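Local coordinates for EtuB protein (Clostridium kluyveri DSM 555, PDB 3IO0) that probably serves as a trimeric shell protein of the bacterial microcompartment associated with ethanol utilisation, each chain carrying two microcompartment domains in tandem, at residues I40-A45 / F85-A90; H150-G155 / T186-I191. All blocks are in the same frame, centred on the assembly; numbering follows the deposited sequence.

How the contacts relate
Contact 1 (40-45 with 85-90) and contact 2 (150-155 with 186-191) occupy related places in two circularly permuted BMC domains, each with an antiparallel five-stranded sheet of order 1-2-3-5-4. Contact 1 runs along the third and fifth strands; contact 2 lies at the end of the equivalent pair, where the chain leaves for a helix. Within one chain their centres are 25 Å apart and their nearest atoms about 11 Å apart, so they do not touch. They meet instead between subunits: the turn at 153-155 and Asn187 meet Ser44, Ala45 and Phe85 of a neighbouring subunit, consistent with first and second domains alternating around a pseudo-hexameric ring, as in other tandem BMC trimers.

Contact 1 (I40-A45 / F85-A90)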
# COMPACT_ATOMS: atom_id res chain seq x y z
N ILE A 40 -26.51 -4.68 -8.42
CA ILE A 40 -25.15 -4.19 -8.39
C ILE A 40 -24.40 -4.66 -9.63
O ILE A 40 -24.58 -5.79 -10.10
CB ILE A 40 -24.47 -4.62 -7.02
CG1 ILE A 40 -24.71 -3.55 -5.97
CG2 ILE A 40 -22.99 -4.89 -7.09
CD1 ILE A 40 -24.94 -2.17 -6.54
N GLY A 41 -23.58 -3.76 -10.18
CA GLY A 41 -22.65 -4.12 -11.24
C GLY A 41 -21.25 -3.78 -10.77
O GLY A 41 -21.01 -2.69 -10.24
N ILE A 42 -20.32 -4.72 -10.95
CA ILE A 42 -18.97 -4.54 -10.44
C ILE A 42 -17.92 -4.62 -11.55
O ILE A 42 -17.97 -5.50 -12.39
CB ILE A 42 -18.63 -5.60 -9.36
CG1 ILE A 42 -19.57 -5.47 -8.16
CG2 ILE A 42 -17.15 -5.50 -8.94
CD1 ILE A 42 -19.68 -6.71 -7.32
N ILE A 43 -17.00 -3.66 -11.53
CA ILE A 43 -15.77 -3.78 -12.31
C ILE A 43 -14.65 -3.76 -11.28
O ILE A 43 -14.51 -2.80 -10.53
CB ILE A 43 -15.59 -2.64 -13.35
CG1 ILE A 43 -16.79 -2.55 -14.28
CG2 ILE A 43 -14.33 -2.86 -14.16
CD1 ILE A 43 -16.97 -3.75 -15.20
N SER A 44 -13.87 -4.84 -11.25
CA SER A 44 -12.80 -4.99 -10.28
C SER A 44 -11.55 -5.46 -11.00
O SER A 44 -11.64 -6.37 -11.82
CB SER A 44 -13.21 -6.01 -9.21
OG SER A 44 -12.33 -5.98 -8.09
N ALA A 45 -10.40 -4.86 -10.72
CA ALA A 45 -9.16 -5.25 -11.40
C ALA A 45 -7.91 -5.11 -10.55
O ALA A 45 -7.86 -4.29 -9.62
CB ALA A 45 -8.98 -4.47 -12.67
N PHE A 85 -11.83 -0.62 -8.11
CA PHE A 85 -13.06 -1.24 -7.63
C PHE A 85 -14.25 -0.30 -7.82
O PHE A 85 -14.42 0.67 -7.09
CB PHE A 85 -12.92 -1.65 -6.17
CG PHE A 85 -14.17 -2.26 -5.58
CD1 PHE A 85 -14.63 -3.50 -6.02
CD2 PHE A 85 -14.85 -1.62 -4.55
CE1 PHE A 85 -15.78 -4.08 -5.45
CE2 PHE A 85 -15.99 -2.18 -3.99
CZ PHE A 85 -16.46 -3.42 -4.44
N ILE A 86 -15.06 -0.62 -8.83
CA ILE A 86 -16.18 0.22 -9.24
C ILE A 86 -17.47 -0.56 -9.05
O ILE A 86 -17.59 -1.69 -9.53
CB ILE A 86 -16.05 0.64 -10.71
CG1 ILE A 86 -14.83 1.54 -10.88
CG2 ILE A 86 -17.30 1.36 -11.17
CD1 ILE A 86 -14.37 1.69 -12.31
N VAL A 87 -18.42 0.04 -8.32
CA VAL A 87 -19.74 -0.55 -8.14
C VAL A 87 -20.79 0.40 -8.67
O VAL A 87 -20.88 1.54 -8.24
CB VAL A 87 -20.02 -0.94 -6.66
CG1 VAL A 87 -21.42 -1.49 -6.50
CG2 VAL A 87 -19.04 -1.98 -6.19
N LEU A 88 -21.57 -0.10 -9.63
CA LEU A 88 -22.70 0.62 -10.19
C LEU A 88 -23.99 0.05 -9.63
O LEU A 88 -24.10 -1.17 -9.44
CB LEU A 88 -22.71 0.45 -11.71
CG LEU A 88 -21.45 0.83 -12.49
CD1 LEU A 88 -21.63 0.53 -13.97
CD2 LEU A 88 -21.13 2.29 -12.26
N LYS A 89 -24.96 0.92 -9.35
CA LYS A 89 -26.26 0.49 -8.83
C LYS A 89 -27.41 0.75 -9.81
O LYS A 89 -27.39 1.71 -10.59
CB LYS A 89 -26.55 1.14 -7.48
CG LYS A 89 -26.62 2.66 -7.49
CD LYS A 89 -27.01 3.19 -6.11
CE LYS A 89 -27.07 4.70 -6.07
NZ LYS A 89 -26.98 5.18 -4.67
N ALA A 90 -28.41 -0.13 -9.76
CA ALA A 90 -29.56 -0.08 -10.67
C ALA A 90 -30.76 -0.71 -10.00
O ALA A 90 -30.61 -1.58 -9.15
CB ALA A 90 -29.25 -0.82 -11.97
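Ile40 to Ser44 run antiparallel to Phe85 to Lys89, the segment axes 4.5 Å apart at closest and their directions 162° apart, with regular alternation of pair types. Gly41 with Leu88 and Ile43 with Ile86 are the hydrogen-bonded pairs, each joined by two backbone bonds; Gly41 N to Leu88 O measures 2.7 Å and Ile43 N to Ile86 O 2.9 Å. Between them, Ile42 and Val87 form a non-hydrogen-bonded pair whose side chains run alongside one another in the same direction, CG1 of Ile42 4.0 Å from CG2 of Val87. The other methyl of Val87, CG1, takes the end of Ile40, 3.6 Å from its CD1. Phe85 has CG anti to its backbone N (chi1 179°), which carries the ring along the same face until CE1 reaches Ile42 CG2 at 4.0 Å; Ser44 OG approaches the rim of the ring, close to the ring plane, and is hydrogen-bonded to Gly155 N of the second subunit. On the reverse face Ile43 packs against helix 93-111, Ile86 against helix 50-61, and Leu88 touches both helices. Strands 15-20 and 66-71 flank the pair, extending the sheet of the first BMC domain.

Contact 2 (H150-G155 / T186-I191); sequences HAAPAG and TNEILI
In the second BMC domain, His150 to Ala154 meet Asn187 to Leu190 where two inner, adjacent antiparallel strands of the sheet part and the chain turns from strand 145-152 into helix 154-167. The strands run nearly antiparallel, yet no backbone N-H...O bond spans the segments; CA-H...O contacts, such as His150 CA to Ile189 O (3.2 Å) and Glu188 CA to Ala151 O (3.3 Å), bring the backbones together instead. A cis peptide before Pro153 and an inverse gamma turn centred on Asn187 shape the chain here. The hydrogen bond across the contact comes from a side chain, Ala154 N to Asn187 OD1 at 2.9 Å; it is nearly straight at the hydrogen (175°), although the donor stands above the amide carbonyl plane. With chi1 at -157° the Asn187 amide is turned from the backbone N and reaches across to Pro153 and Ala154. Its ND2 bonds to Asp75 OD2 and Ala45 O of the third subunit, tying the turn to the trimer interface. Ala154 CB also packs on Ile189 CG1, 3.9 Å away, and both residues contact Phe85 of the third subunit. On the other side of the strand pair, His150 lies alongside Glu188, ring and carboxylate planes turned 45° apart. ND1 of His150 is 3.1 Å from Glu188 OE2, but the angle is too poor for a hydrogen bond; the ring makes a weak one through NE2 to Glu123 and meets His121 nearly at right angles. The CD1 methyl of Leu190 comes obliquely to CD2 of His150, 3.8 Å away. The second carboxylate oxygen of Glu188 is held from its own segment: Thr186 OG1 donates to Glu188 OE1 over 2.6 Å, approaching from above the carboxylate plane.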
# COMPACT_ATOMS: atom_id res chain seq x y z
N HIS A 150 -0.79 10.24 -15.12
CA HIS A 150 0.13 9.90 -14.06
C HIS A 150 1.30 9.10 -14.60
O HIS A 150 1.22 8.52 -15.68
CB HIS A 150 -0.56 9.15 -12.92
CG HIS A 150 -1.17 7.86 -13.34
ND1 HIS A 150 -0.43 6.71 -13.50
CD2 HIS A 150 -2.45 7.53 -13.63
CE1 HIS A 150 -1.23 5.73 -13.88
NE2 HIS A 150 -2.46 6.20 -13.97
N ALA A 151 2.39 9.12 -13.85
CA ALA A 151 3.54 8.28 -14.15
C ALA A 151 4.25 7.88 -12.85
O ALA A 151 4.17 8.60 -11.83
CB ALA A 151 4.48 8.98 -15.09
N ALA A 152 4.91 6.72 -12.88
CA ALA A 152 5.69 6.22 -11.77
C ALA A 152 7.09 5.99 -12.28
O ALA A 152 7.26 5.54 -13.41
CB ALA A 152 5.11 4.92 -11.25
N PRO A 153 8.11 6.30 -11.47
CA PRO A 153 8.01 6.85 -10.13
C PRO A 153 7.50 8.28 -10.19
O PRO A 153 7.59 8.92 -11.24
CB PRO A 153 9.45 6.83 -9.63
CG PRO A 153 10.27 6.88 -10.85
CD PRO A 153 9.51 6.08 -11.86
N ALA A 154 6.99 8.75 -9.06
CA ALA A 154 6.26 10.02 -8.99
C ALA A 154 6.95 11.18 -9.71
O ALA A 154 6.28 12.07 -10.25
CB ALA A 154 5.97 10.38 -7.55
N GLY A 155 8.28 11.19 -9.73
CA GLY A 155 9.00 12.29 -10.34
C GLY A 155 8.61 12.53 -11.79
O GLY A 155 8.38 13.67 -12.21
N THR A 186 0.57 5.37 -3.89
CA THR A 186 1.21 4.87 -5.10
C THR A 186 2.45 5.71 -5.36
O THR A 186 2.58 6.81 -4.82
CB THR A 186 0.22 4.91 -6.29
OG1 THR A 186 -0.29 6.23 -6.45
CG2 THR A 186 -0.94 3.96 -6.03
N ASN A 187 3.38 5.21 -6.15
CA ASN A 187 4.54 6.02 -6.46
C ASN A 187 4.29 6.86 -7.72
O ASN A 187 5.01 6.75 -8.71
CB ASN A 187 5.80 5.17 -6.59
CG ASN A 187 7.07 5.97 -6.35
OD1 ASN A 187 7.15 7.16 -6.68
ND2 ASN A 187 8.08 5.32 -5.79
N GLU A 188 3.26 7.71 -7.65
CA GLU A 188 2.83 8.49 -8.80
C GLU A 188 2.57 9.94 -8.45
O GLU A 188 2.24 10.25 -7.30
CB GLU A 188 1.53 7.93 -9.36
CG GLU A 188 1.54 6.47 -9.80
CD GLU A 188 0.13 5.91 -9.90
OE1 GLU A 188 -0.71 6.27 -9.04
OE2 GLU A 188 -0.14 5.11 -10.82
N ILE A 189 2.70 10.81 -9.44
CA ILE A 189 2.01 12.11 -9.43
C ILE A 189 0.86 12.02 -10.44
O ILE A 189 1.08 11.69 -11.60
CB ILE A 189 2.94 13.30 -9.76
CG1 ILE A 189 3.90 13.57 -8.59
CG2 ILE A 189 2.14 14.55 -10.09
CD1 ILE A 189 3.25 14.18 -7.38
N LEU A 190 -0.35 12.29 -9.97
CA LEU A 190 -1.54 12.29 -10.83
C LEU A 190 -2.11 13.68 -11.00
O LEU A 190 -2.15 14.47 -10.06
CB LEU A 190 -2.61 11.34 -10.29
CG LEU A 190 -3.94 11.25 -11.05
CD1 LEU A 190 -4.35 9.79 -11.27
CD2 LEU A 190 -5.02 12.03 -10.35
N ILE A 191 -2.56 13.98 -12.22
CA ILE A 191 -3.17 15.25 -12.54
C ILE A 191 -4.45 14.98 -13.29
O ILE A 191 -4.55 14.01 -14.05
CB ILE A 191 -2.15 16.21 -13.27
CG1 ILE A 191 -1.43 17.03 -12.22
CG2 ILE A 191 -2.77 17.19 -14.24
CD1 ILE A 191 -2.31 17.41 -11.09